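Local coordinates for protein putative SAM-dependent O-methyltranferase (Podospora anserina, PDB 4YMH) that probably transfers a methyl group from S-adenosylmethionine to a hydroxyl oxygen of its substrate, as a member of the cation-dependent O-methyltransferase family, at residues 177-182 against 187-192; 209-214 against 227-232; 26-31 against 56-61. All coordinates share one frame; numbering follows the deposited sequence.

Interaction 1 (177-182 against 187-192); sequences RGLTIG and PWLNDH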
loop_
_atom_site.group_PDB
_atom_site.type_symbol
_atom_site.label_atom_id
_atom_site.label_comp_id
_atom_site.label_asym_id
_atom_site.label_seq_id
_atom_site.Cartn_x
_atom_site.Cartn_y
_atom_site.Cartn_z
ATOM N N ARG A 177 -3.505 9.872 13.648
ATOM C CA ARG A 177 -4.541 9.092 14.333
ATOM C C ARG A 177 -5.957 9.376 13.833
ATOM O O ARG A 177 -6.938 8.884 14.403
ATOM C CB ARG A 177 -4.460 9.335 15.844
ATOM C CG ARG A 177 -3.063 9.120 16.427
ATOM C CD ARG A 177 -2.658 7.672 16.337
ATOM N NE ARG A 177 -1.620 7.351 17.317
ATOM C CZ ARG A 177 -0.330 7.189 17.039
ATOM N NH1 ARG A 177 0.113 7.309 15.794
ATOM N NH2 ARG A 177 0.522 6.894 18.017
ATOM N N GLY A 178 -6.059 10.160 12.764
ATOM C CA GLY A 178 -7.336 10.586 12.228
ATOM C C GLY A 178 -7.506 12.090 12.355
ATOM O O GLY A 178 -8.319 12.689 11.677
ATOM N N LEU A 179 -6.697 12.719 13.201
ATOM C CA LEU A 179 -6.920 14.131 13.499
ATOM C C LEU A 179 -6.467 15.072 12.379
ATOM O O LEU A 179 -6.879 16.246 12.347
ATOM C CB LEU A 179 -6.234 14.506 14.821
ATOM C CG LEU A 179 -6.710 13.721 16.053
ATOM C CD1 LEU A 179 -6.108 14.320 17.341
ATOM C CD2 LEU A 179 -8.228 13.685 16.144
ATOM N N THR A 180 -5.660 14.567 11.446
ATOM C CA THR A 180 -5.340 15.334 10.236
ATOM C C THR A 180 -6.609 15.663 9.454
ATOM O O THR A 180 -6.764 16.760 8.898
ATOM C CB THR A 180 -4.356 14.559 9.316
ATOM O OG1 THR A 180 -3.089 14.448 9.972
ATOM C CG2 THR A 180 -4.174 15.277 7.987
ATOM N N ILE A 181 -7.537 14.715 9.426
ATOM C CA ILE A 181 -8.777 14.904 8.683
ATOM C C ILE A 181 -9.717 15.870 9.432
ATOM O O ILE A 181 -10.337 16.751 8.840
ATOM C CB ILE A 181 -9.482 13.547 8.408
ATOM C CG1 ILE A 181 -8.584 12.635 7.570
ATOM C CG2 ILE A 181 -10.812 13.776 7.665
ATOM C CD1 ILE A 181 -7.562 11.810 8.385
ATOM N N GLY A 182 -9.801 15.729 10.744
ATOM C CA GLY A 182 -10.593 16.666 11.544
ATOM C C GLY A 182 -10.432 16.343 13.006
ATOM O O GLY A 182 -10.135 15.201 13.355
ATOM N N PRO A 187 -12.393 9.732 18.296
ATOM C CA PRO A 187 -12.981 9.892 19.631
ATOM C C PRO A 187 -12.423 8.884 20.633
ATOM O O PRO A 187 -12.484 9.144 21.833
ATOM C CB PRO A 187 -14.487 9.689 19.391
ATOM C CG PRO A 187 -14.582 8.945 18.106
ATOM C CD PRO A 187 -13.388 9.341 17.281
ATOM N N TRP A 188 -11.866 7.779 20.136
ATOM C CA TRP A 188 -11.263 6.735 20.970
ATOM C C TRP A 188 -9.935 7.173 21.571
ATOM O O TRP A 188 -9.457 6.570 22.534
ATOM C CB TRP A 188 -11.034 5.453 20.140
ATOM C CG TRP A 188 -10.203 5.735 18.925
ATOM C CD1 TRP A 188 -10.655 6.155 17.700
ATOM C CD2 TRP A 188 -8.773 5.665 18.821
ATOM N NE1 TRP A 188 -9.592 6.343 16.845
ATOM C CE2 TRP A 188 -8.429 6.047 17.507
ATOM C CE3 TRP A 188 -7.751 5.313 19.710
ATOM C CZ2 TRP A 188 -7.110 6.083 17.063
ATOM C CZ3 TRP A 188 -6.444 5.347 19.266
ATOM C CH2 TRP A 188 -6.134 5.735 17.956
ATOM N N LEU A 189 -9.328 8.202 20.982
ATOM C CA LEU A 189 -7.961 8.576 21.330
ATOM C C LEU A 189 -7.822 9.024 22.781
ATOM O O LEU A 189 -8.676 9.729 23.306
ATOM C CB LEU A 189 -7.464 9.679 20.392
ATOM C CG LEU A 189 -5.971 10.003 20.479
ATOM C CD1 LEU A 189 -5.129 8.792 20.092
ATOM C CD2 LEU A 189 -5.644 11.175 19.582
ATOM N N ASN A 190 -6.748 8.587 23.428
ATOM C CA ASN A 190 -6.415 9.016 24.790
ATOM C C ASN A 190 -6.342 10.542 24.887
ATOM O O ASN A 190 -5.599 11.178 24.150
ATOM C CB ASN A 190 -5.087 8.372 25.208
ATOM C CG ASN A 190 -4.613 8.804 26.579
ATOM O OD1 ASN A 190 -5.372 9.338 27.385
ATOM N ND2 ASN A 190 -3.335 8.555 26.855
ATOM N N ASP A 191 -7.114 11.131 25.793
ATOM C CA ASP A 191 -7.174 12.590 25.888
ATOM C C ASP A 191 -5.816 13.229 26.200
ATOM O O ASP A 191 -5.563 14.367 25.825
ATOM C CB ASP A 191 -8.192 13.016 26.949
ATOM C CG ASP A 191 -9.629 12.890 26.466
ATOM O OD1 ASP A 191 -9.866 13.005 25.238
ATOM O OD2 ASP A 191 -10.516 12.672 27.319
ATOM N N HIS A 192 -4.948 12.491 26.880
ATOM C CA HIS A 192 -3.650 13.018 27.299
ATOM C C HIS A 192 -2.704 13.314 26.133
ATOM O O HIS A 192 -1.805 14.148 26.257
ATOM C CB HIS A 192 -2.977 12.043 28.264
ATOM C CG HIS A 192 -3.657 11.953 29.593
ATOM N ND1 HIS A 192 -3.232 11.103 30.589
ATOM C CD2 HIS A 192 -4.723 12.618 30.091
ATOM C CE1 HIS A 192 -4.010 11.250 31.650
ATOM N NE2 HIS A 192 -4.921 12.164 31.373
HETATM O O HOH W 1 -8.937 6.946 14.329
#
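Leu189 lays its CD2 methyl on CD1 of Leu179 at 3.9 Å, the two side chains meeting at a slant. With CG anti to the backbone N (chi1 -170°), Leu189 reaches toward 177-182, and its other methyl, CD1, comes to 4.2 Å from CG of Arg177. One leucine thus covers both the isobutyl group of Leu179 and the aliphatic root of the arginine.

Trp188 adds a flank to the same contact. The carbonyl O of Arg177 approaches CZ2 of its indole obliquely at 3.9 Å, and CD of the arginine lies 4.3 Å from CH2 of the ring. No direct hydrogen bond joins the two segments; a water does so instead. It lies in the indole plane at the ring edge, accepts from NE1 of Trp188 at 2.7 Å, and is 2.8 Å from the carbonyl O of Arg177. The indole N-H and a loop carbonyl are therefore coupled through one solvent molecule.

The charged end of Arg177 leaves this apolar patch to form a salt bridge from NH1 to Asp226, and Trp197 of helix 194-212 packs against both Arg177 and Leu179. Pro7 of the second subunit lies against Trp188. A backbone bond from the N of Ile181 to the carbonyl of Gly178 shapes the short turn that carries Leu179.

The arrangement folds back on itself the long connection between strand 167-171 and helix 194-212, at the rim of the Rossmann-like methyltransferase fold, with the Arg177 side chain about 10 Å from the bound S-adenosylhomocysteine.

Interaction 2 (209-214 against 227-232); sequences AGLMED and GVTQIR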
loop_
_atom_site.group_PDB
_atom_site.type_symbol
_atom_site.label_atom_id
_atom_site.label_comp_id
_atom_site.label_asym_id
_atom_site.label_seq_id
_atom_site.Cartn_x
_atom_site.Cartn_y
_atom_site.Cartn_z
ATOM N N ALA A 209 -2.152 19.209 1.620
ATOM C CA ALA A 209 -2.707 20.135 0.632
ATOM C C ALA A 209 -1.605 20.724 -0.248
ATOM O O ALA A 209 -1.801 20.940 -1.444
ATOM C CB ALA A 209 -3.491 21.252 1.319
ATOM N N GLY A 210 -0.445 20.977 0.348
ATOM C CA GLY A 210 0.678 21.519 -0.394
ATOM C C GLY A 210 1.206 20.570 -1.463
ATOM O O GLY A 210 1.632 21.012 -2.537
ATOM N N LEU A 211 1.213 19.278 -1.164
ATOM C CA LEU A 211 1.661 18.305 -2.163
ATOM C C LEU A 211 0.823 18.376 -3.431
ATOM O O LEU A 211 1.335 18.194 -4.541
ATOM C CB LEU A 211 1.618 16.893 -1.608
ATOM C CG LEU A 211 2.560 16.583 -0.450
ATOM C CD1 LEU A 211 2.415 15.110 -0.073
ATOM C CD2 LEU A 211 4.027 16.942 -0.774
ATOM N N MET A 212 -0.466 18.656 -3.274
ATOM C CA MET A 212 -1.345 18.684 -4.441
ATOM C C MET A 212 -1.059 19.872 -5.354
ATOM O O MET A 212 -1.459 19.865 -6.522
ATOM C CB MET A 212 -2.810 18.690 -4.012
ATOM C CG MET A 212 -3.241 17.394 -3.338
ATOM S SD MET A 212 -2.853 15.902 -4.301
ATOM C CE MET A 212 -3.966 16.096 -5.666
ATOM N N GLU A 213 -0.340 20.873 -4.844
ATOM C CA GLU A 213 -0.045 22.058 -5.640
ATOM C C GLU A 213 1.309 21.963 -6.348
ATOM O O GLU A 213 1.673 22.857 -7.116
ATOM C CB GLU A 213 -0.063 23.318 -4.758
ATOM C CG GLU A 213 -1.383 23.553 -4.049
ATOM C CD GLU A 213 -2.543 23.674 -5.021
ATOM O OE1 GLU A 213 -2.409 24.401 -6.031
ATOM O OE2 GLU A 213 -3.590 23.030 -4.780
ATOM N N ASP A 214 2.058 20.896 -6.080
ATOM C CA ASP A 214 3.418 20.774 -6.622
ATOM C C ASP A 214 3.383 20.044 -7.958
ATOM O O ASP A 214 3.038 18.870 -8.012
ATOM C CB ASP A 214 4.330 20.048 -5.631
ATOM C CG ASP A 214 5.817 20.199 -5.974
ATOM O OD1 ASP A 214 6.191 20.138 -7.167
ATOM O OD2 ASP A 214 6.618 20.375 -5.040
ATOM N N GLY A 227 -1.818 6.237 8.048
ATOM C CA GLY A 227 -1.828 7.091 6.870
ATOM C C GLY A 227 -0.444 7.135 6.245
ATOM O O GLY A 227 0.512 7.556 6.887
ATOM N N VAL A 228 -0.334 6.701 4.992
ATOM C CA VAL A 228 0.966 6.699 4.324
ATOM C C VAL A 228 0.881 7.456 3.012
ATOM O O VAL A 228 0.161 7.045 2.106
ATOM C CB VAL A 228 1.460 5.273 4.051
ATOM C CG1 VAL A 228 2.784 5.299 3.260
ATOM C CG2 VAL A 228 1.595 4.493 5.377
ATOM N N THR A 229 1.595 8.570 2.914
ATOM C CA THR A 229 1.621 9.295 1.659
ATOM C C THR A 229 2.738 8.768 0.760
ATOM O O THR A 229 3.901 8.762 1.144
ATOM C CB THR A 229 1.791 10.808 1.870
ATOM O OG1 THR A 229 0.736 11.290 2.726
ATOM C CG2 THR A 229 1.711 11.512 0.539
ATOM N N GLN A 230 2.366 8.309 -0.433
ATOM C CA GLN A 230 3.322 7.887 -1.463
ATOM C C GLN A 230 3.546 9.041 -2.422
ATOM O O GLN A 230 2.585 9.635 -2.927
ATOM C CB GLN A 230 2.801 6.663 -2.243
ATOM C CG GLN A 230 2.511 5.461 -1.354
ATOM C CD GLN A 230 2.058 4.237 -2.126
ATOM O OE1 GLN A 230 1.838 4.286 -3.335
ATOM N NE2 GLN A 230 1.934 3.124 -1.425
ATOM N N ILE A 231 4.803 9.349 -2.696
ATOM C CA ILE A 231 5.131 10.452 -3.595
ATOM C C ILE A 231 6.088 9.952 -4.668
ATOM O O ILE A 231 7.078 9.292 -4.353
ATOM C CB ILE A 231 5.773 11.635 -2.842
ATOM C CG1 ILE A 231 4.868 12.113 -1.696
ATOM C CG2 ILE A 231 6.078 12.772 -3.808
ATOM C CD1 ILE A 231 5.523 13.181 -0.796
ATOM N N ARG A 232 5.797 10.257 -5.931
ATOM C CA ARG A 232 6.748 9.931 -7.001
ATOM C C ARG A 232 6.890 11.127 -7.921
ATOM O O ARG A 232 6.042 12.008 -7.922
ATOM C CB ARG A 232 6.293 8.696 -7.802
ATOM C CG ARG A 232 5.008 8.905 -8.591
ATOM C CD ARG A 232 4.577 7.669 -9.410
ATOM N NE ARG A 232 5.477 7.406 -10.538
ATOM C CZ ARG A 232 5.297 7.863 -11.778
ATOM N NH1 ARG A 232 4.237 8.612 -12.082
ATOM N NH2 ARG A 232 6.182 7.573 -12.723
#
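Thr229 and Ile231 of strand 228-233 receive Leu211 from the last turns of helix 194-212, a helix-on-sheet contact in the Rossmann-like fold of class I methyltransferases. The strand is antiparallel to both its neighbours, 167-171 and 217-222, and belongs to the seven-stranded mixed sheet with order 3-2-1-4-5-7-6.

Thr229 is the first residue to meet the helix: its CG2, anti to the backbone N, points at Leu211 CD1 tip to tip, with 3.7 Å between the methyls. The methyl branch, not the hydroxyl, makes this contact. Gln230 then turns from the helix, in keeping with the alternation of a strand, and packs on Phe59 of the second subunit, so the two faces of the strand serve different partners. Ile231 returns to the helix side, crossing Leu211 at about a right angle. Val154 of helix 150-159 touches both Leu211 and Ile231, extending the same buried apolar layer, while Arg232 beyond pairs with Asp218 and Asp235.

All contact from the helix comes through one side chain, whose chi2 of -178° carries CD1 out to meet both strand residues, while CD2 comes near Ile231 alone. The CD1 methyl of Ile231 lies against the fork of that leucine, 3.7 Å from Leu211 CD1 and 4.0 Å from Leu211 CD2.

Interaction 3 (26-31 against 56-61); sequences GIPDAL and WMIFTA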
loop_
_atom_site.group_PDB
_atom_site.type_symbol
_atom_site.label_atom_id
_atom_site.label_comp_id
_atom_site.label_asym_id
_atom_site.label_seq_id
_atom_site.Cartn_x
_atom_site.Cartn_y
_atom_site.Cartn_z
ATOM N N GLY A 26 6.644 -12.895 8.687
ATOM C CA GLY A 26 7.054 -12.108 9.835
ATOM C C GLY A 26 8.428 -11.490 9.692
ATOM O O GLY A 26 9.179 -11.798 8.775
ATOM N N ILE A 27 8.763 -10.597 10.608
ATOM C CA ILE A 27 10.093 -10.012 10.618
ATOM C C ILE A 27 11.060 -11.003 11.250
ATOM O O ILE A 27 10.639 -11.885 12.001
ATOM C CB ILE A 27 10.104 -8.663 11.370
ATOM C CG1 ILE A 27 9.561 -8.832 12.786
ATOM C CG2 ILE A 27 9.262 -7.625 10.615
ATOM C CD1 ILE A 27 9.752 -7.621 13.640
ATOM N N PRO A 28 12.358 -10.887 10.931
ATOM C CA PRO A 28 13.350 -11.823 11.481
ATOM C C PRO A 28 13.380 -11.816 13.005
ATOM O O PRO A 28 13.021 -10.810 13.618
ATOM C CB PRO A 28 14.675 -11.307 10.918
ATOM C CG PRO A 28 14.312 -10.580 9.684
ATOM C CD PRO A 28 12.964 -9.950 9.966
ATOM N N ASP A 29 13.824 -12.914 13.608
ATOM C CA ASP A 29 13.844 -13.037 15.065
ATOM C C ASP A 29 14.607 -11.903 15.748
ATOM O O ASP A 29 14.170 -11.371 16.783
ATOM C CB ASP A 29 14.445 -14.379 15.476
ATOM C CG ASP A 29 13.525 -15.543 15.180
ATOM O OD1 ASP A 29 12.344 -15.304 14.855
ATOM O OD2 ASP A 29 13.974 -16.701 15.291
ATOM N N ALA A 30 15.737 -11.529 15.159
ATOM C CA ALA A 30 16.595 -10.503 15.742
ATOM C C ALA A 30 15.857 -9.175 15.813
ATOM O O ALA A 30 16.010 -8.413 16.778
ATOM C CB ALA A 30 17.871 -10.352 14.938
ATOM N N LEU A 31 15.059 -8.909 14.785
ATOM C CA LEU A 31 14.330 -7.650 14.707
ATOM C C LEU A 31 13.163 -7.640 15.694
ATOM O O LEU A 31 12.858 -6.609 16.278
ATOM C CB LEU A 31 13.848 -7.395 13.274
ATOM C CG LEU A 31 13.316 -5.986 12.975
ATOM C CD1 LEU A 31 14.305 -4.962 13.473
ATOM C CD2 LEU A 31 13.047 -5.800 11.469
ATOM N N TRP A 56 6.015 -4.949 6.170
ATOM C CA TRP A 56 5.751 -4.123 4.987
ATOM C C TRP A 56 7.026 -3.453 4.464
ATOM O O TRP A 56 7.269 -3.407 3.260
ATOM C CB TRP A 56 4.689 -3.070 5.321
ATOM C CG TRP A 56 4.576 -1.948 4.343
ATOM C CD1 TRP A 56 4.095 -2.012 3.065
ATOM C CD2 TRP A 56 4.914 -0.582 4.576
ATOM N NE1 TRP A 56 4.112 -0.765 2.490
ATOM C CE2 TRP A 56 4.617 0.130 3.393
ATOM C CE3 TRP A 56 5.436 0.117 5.672
ATOM C CZ2 TRP A 56 4.829 1.498 3.275
ATOM C CZ3 TRP A 56 5.646 1.477 5.552
ATOM C CH2 TRP A 56 5.343 2.154 4.362
ATOM N N MET A 57 7.844 -2.929 5.371
ATOM C CA MET A 57 9.083 -2.287 4.971
ATOM C C MET A 57 10.017 -3.289 4.312
ATOM O O MET A 57 10.595 -3.003 3.259
ATOM C CB MET A 57 9.761 -1.624 6.189
ATOM C CG MET A 57 8.949 -0.478 6.770
ATOM S SD MET A 57 9.743 0.236 8.224
ATOM C CE MET A 57 9.475 -1.003 9.432
ATOM N N ILE A 58 10.160 -4.468 4.918
ATOM C CA ILE A 58 11.051 -5.477 4.361
ATOM C C ILE A 58 10.554 -5.953 2.984
ATOM O O ILE A 58 11.339 -6.081 2.039
ATOM C CB ILE A 58 11.199 -6.678 5.317
ATOM C CG1 ILE A 58 11.895 -6.213 6.614
ATOM C CG2 ILE A 58 11.991 -7.793 4.649
ATOM C CD1 ILE A 58 12.054 -7.293 7.652
ATOM N N PHE A 59 9.252 -6.206 2.885
ATOM C CA PHE A 59 8.649 -6.613 1.608
ATOM C C PHE A 59 8.903 -5.561 0.535
ATOM O O PHE A 59 9.349 -5.872 -0.579
ATOM C CB PHE A 59 7.142 -6.851 1.770
ATOM C CG PHE A 59 6.458 -7.401 0.523
ATOM C CD1 PHE A 59 6.112 -6.570 -0.531
ATOM C CD2 PHE A 59 6.152 -8.759 0.425
ATOM C CE1 PHE A 59 5.479 -7.081 -1.671
ATOM C CE2 PHE A 59 5.509 -9.268 -0.694
ATOM C CZ PHE A 59 5.191 -8.439 -1.750
ATOM N N THR A 60 8.620 -4.314 0.881
ATOM C CA THR A 60 8.773 -3.196 -0.039
ATOM C C THR A 60 10.216 -3.060 -0.526
ATOM O O THR A 60 10.463 -2.834 -1.714
ATOM C CB THR A 60 8.312 -1.887 0.633
ATOM O OG1 THR A 60 6.940 -2.035 1.026
ATOM C CG2 THR A 60 8.431 -0.709 -0.312
ATOM N N ALA A 61 11.170 -3.199 0.390
ATOM C CA ALA A 61 12.582 -3.168 0.013
ATOM C C ALA A 61 13.001 -4.349 -0.877
ATOM O O ALA A 61 13.770 -4.170 -1.820
ATOM C CB ALA A 61 13.457 -3.134 1.256
#
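Ile58 and the residues that open helix 29-41 make a purely apolar contact, and all of it converges on a single methyl. CD1 of Ile58 comes 3.6 Å from the ring carbon CD of Pro28, which is bonded to the ring nitrogen. The CG2 branch of Ile27 lies 4.1 Å from the same methyl, with the two isoleucines crossing at about a right angle. Leu31, in the first turn of helix 29-41, supplies the third partner, its CD2 standing 4.2 Å from Ile58 CD1. Ile58 reaches all three because its chain is extended beyond CB (chi2 178°), carrying CD1 well out from helix 51-64. Ile27 instead takes a chi1 of 56°, which leaves CG2, and not the longer ethyl arm, next to Ile58.

No hydrogen bond crosses between the two segments; each has bonds of its own. Pro28 occupies the N-cap position of helix 29-41, and its carbonyl accepts a weak bond from the N of Leu31. In the second segment the carbonyl of Trp56 takes two donors: the helical N of Thr60 at 2.9 Å, and the hydroxyl OG1 of Thr60 at 2.6 Å. They arrive from opposite faces of the carbonyl plane, the hydroxyl tilted 35° from it, so that the threonine side chain is tied back onto its own helix.

Further apolar cover comes from Tyr114 of helix 101-114, which touches Leu31. On another side of helix 51-64, Phe59 packs on Gln230 of the second subunit and Trp56 on Leu220 of that subunit.

The contact joins the start of one helix to the middle of another among the N-terminal helices of this methyltransferase fold, with the side chain of Leu31 about 9 Å from the bound S-adenosylhomocysteine.

How the interactions relate
Interactions 2 and 3 are buried and wholly apolar across their segments, whereas interaction 1 is only partly buried, and there a water bridges the polar groups of two loop segments. Interactions 1 and 2 bear on the same element: the loop of 177-182 packs on helix 194-212, whose last turn and following residues make up 209-214. Their centres are nevertheless 21 Å apart. Interaction 3 joins two helices on the other side of the chain's centre from interaction 2, yet the two touch where Val228 CG1 meets Trp56 CH2 at 4.2 Å. All three reach the second subunit, and Gln230 packs on Phe59 of the other subunit, linking interaction 2 of one chain to interaction 3 of the other.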